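Local atomic coordinates of RabGDI protein (Plasmodium falciparum 3D7, PDB entry 3P1W), a protein that probably acts as a Rab GDP-dissociation inhibitor, regulating Rab GTPases in protein transport. Residues A[203-206]-A[207-210]. Sequence-based numbering, arbitrary orientation.
Sequences QLTI and DFLG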
ATOM      1  N   GLN A 203      25.044   7.556  -7.602  1.00 40.13           N
ATOM      2  CA  GLN A 203      23.797   8.154  -7.179  1.00 39.89           C
ATOM      3  C   GLN A 203      22.573   7.412  -7.724  1.00 37.28           C
ATOM      4  O   GLN A 203      21.647   7.133  -6.972  1.00 36.17           O
ATOM      5  CB  GLN A 203      23.742   9.648  -7.552  1.00 40.79           C
ATOM      6  CG  GLN A 203      22.481  10.384  -7.075  1.00 43.33           C
ATOM      7  CD  GLN A 203      22.127  10.081  -5.614  1.00 46.75           C
ATOM      8  OE1 GLN A 203      23.011  10.042  -4.752  1.00 51.95           O
ATOM      9  NE2 GLN A 203      20.834   9.859  -5.338  1.00 45.07           N
ATOM     10  N   LEU A 204      22.576   7.090  -9.015  1.00 36.40           N
ATOM     11  CA  LEU A 204      21.483   6.344  -9.625  1.00 33.88           C
ATOM     12  C   LEU A 204      21.299   4.977  -8.971  1.00 33.00           C
ATOM     13  O   LEU A 204      20.166   4.511  -8.791  1.00 30.99           O
ATOM     14  CB  LEU A 204      21.702   6.216 -11.142  1.00 34.62           C
ATOM     15  CG  LEU A 204      21.478   7.516 -11.933  1.00 34.77           C
ATOM     16  CD1 LEU A 204      22.043   7.396 -13.373  1.00 37.76           C
ATOM     17  CD2 LEU A 204      20.002   7.926 -11.930  1.00 32.52           C
ATOM     18  N   THR A 205      22.396   4.346  -8.553  1.00 32.59           N
ATOM     19  CA  THR A 205      22.299   3.072  -7.827  1.00 31.85           C
ATOM     20  C   THR A 205      21.619   3.260  -6.483  1.00 30.92           C
ATOM     21  O   THR A 205      20.714   2.499  -6.129  1.00 28.78           O
ATOM     22  CB  THR A 205      23.676   2.439  -7.605  1.00 33.75           C
ATOM     23  OG1 THR A 205      24.347   2.378  -8.857  1.00 34.13           O
ATOM     24  CG2 THR A 205      23.544   1.019  -7.020  1.00 32.62           C
ATOM     25  N   ILE A 206      22.064   4.282  -5.756  1.00 30.86           N
ATOM     26  CA  ILE A 206      21.483   4.684  -4.476  1.00 30.75           C
ATOM     27  C   ILE A 206      19.985   4.973  -4.641  1.00 29.26           C
ATOM     28  O   ILE A 206      19.162   4.566  -3.809  1.00 27.99           O
ATOM     29  CB  ILE A 206      22.229   5.916  -3.891  1.00 31.57           C
ATOM     30  CG1 ILE A 206      23.637   5.498  -3.428  1.00 35.27           C
ATOM     31  CG2 ILE A 206      21.459   6.518  -2.718  1.00 32.12           C
ATOM     32  CD1 ILE A 206      24.632   6.649  -3.236  1.00 36.31           C
ATOM     33  N   ASP A 207      19.643   5.646  -5.734  1.00 28.12           N
ATOM     34  CA  ASP A 207      18.251   5.945  -6.044  1.00 27.39           C
ATOM     35  C   ASP A 207      17.359   4.721  -6.075  1.00 25.59           C
ATOM     36  O   ASP A 207      16.324   4.709  -5.392  1.00 24.17           O
ATOM     37  CB  ASP A 207      18.137   6.649  -7.389  1.00 28.21           C
ATOM     38  CG  ASP A 207      18.710   8.035  -7.371  1.00 31.66           C
ATOM     39  OD1 ASP A 207      18.968   8.557  -6.262  1.00 33.87           O
ATOM     40  OD2 ASP A 207      18.912   8.587  -8.488  1.00 33.64           O
ATOM     41  N   PHE A 208      17.707   3.701  -6.868  1.00 24.62           N
ATOM     42  CA  PHE A 208      16.805   2.539  -6.959  1.00 24.07           C
ATOM     43  C   PHE A 208      16.918   1.652  -5.728  1.00 24.19           C
ATOM     44  O   PHE A 208      15.931   1.034  -5.316  1.00 22.22           O
ATOM     45  CB  PHE A 208      16.942   1.740  -8.271  1.00 24.64           C
ATOM     46  CG  PHE A 208      18.105   0.766  -8.304  1.00 26.30           C
ATOM     47  CD1 PHE A 208      18.032  -0.446  -7.635  1.00 29.41           C
ATOM     48  CD2 PHE A 208      19.236   1.046  -9.056  1.00 30.20           C
ATOM     49  CE1 PHE A 208      19.093  -1.349  -7.683  1.00 31.13           C
ATOM     50  CE2 PHE A 208      20.295   0.150  -9.109  1.00 30.33           C
ATOM     51  CZ  PHE A 208      20.225  -1.041  -8.420  1.00 30.16           C
ATOM     52  N   LEU A 209      18.106   1.580  -5.123  1.00 24.61           N
ATOM     53  CA  LEU A 209      18.208   0.823  -3.862  1.00 25.64           C
ATOM     54  C   LEU A 209      17.296   1.383  -2.778  1.00 24.54           C
ATOM     55  O   LEU A 209      16.596   0.635  -2.102  1.00 24.29           O
ATOM     56  CB  LEU A 209      19.648   0.776  -3.352  1.00 26.58           C
ATOM     57  CG  LEU A 209      20.525  -0.139  -4.200  1.00 29.50           C
ATOM     58  CD1 LEU A 209      21.992   0.011  -3.832  1.00 30.71           C
ATOM     59  CD2 LEU A 209      20.044  -1.563  -4.040  1.00 30.75           C
ATOM     60  N   GLY A 210      17.326   2.692  -2.594  1.00 24.60           N
ATOM     61  CA  GLY A 210      16.553   3.322  -1.541  1.00 24.01           C
ATOM     62  C   GLY A 210      15.046   3.266  -1.775  1.00 23.14           C
ATOM     63  O   GLY A 210      14.276   2.968  -0.849  1.00 23.68           O
TER
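Gln203 reaches Asp207 one helical turn on: Gln203 NE2 lies 2.5 Å from Asp207 OD1, a hydrogen bond so short and, with an N-H...O angle of 119°, so bent that its detail is doubtful. The two side chains cross at about a right angle, amide and carboxylate planes 60° apart. Gln203 CG lies opposite the backbone N (chi1 -177°), beside the carbonyl carbon, and a bend at chi2 then brings the amide to the carboxylate. Asp207 OD2 has a firmer partner in Asn353 ND2. Thr205 CG2 packs 3.7 Å from Leu209 CD1 and 4.0 Å from Phe208 CE2; Thr205 lies alongside each of them, pointing the same way. One face of the Phe208 ring receives Thr205 O, 3.6 Å above its plane and offset toward the rim. Thr205 OG1 is held by Glu160, and Phe208 and Leu209 both touch Tyr168, tying them to helix 158-173. The backbone is held by four i to i+4 bonds, from Asp207 N to Gln203 O (2.8 Å) through Gly210 N to Ile206 O (2.9 Å). This regular bonding identifies an alpha-helix, the first turns of helix 203-213, packed against helices 158-173 and 192-198 and strand 117-129 in this Rab GDI-family protein.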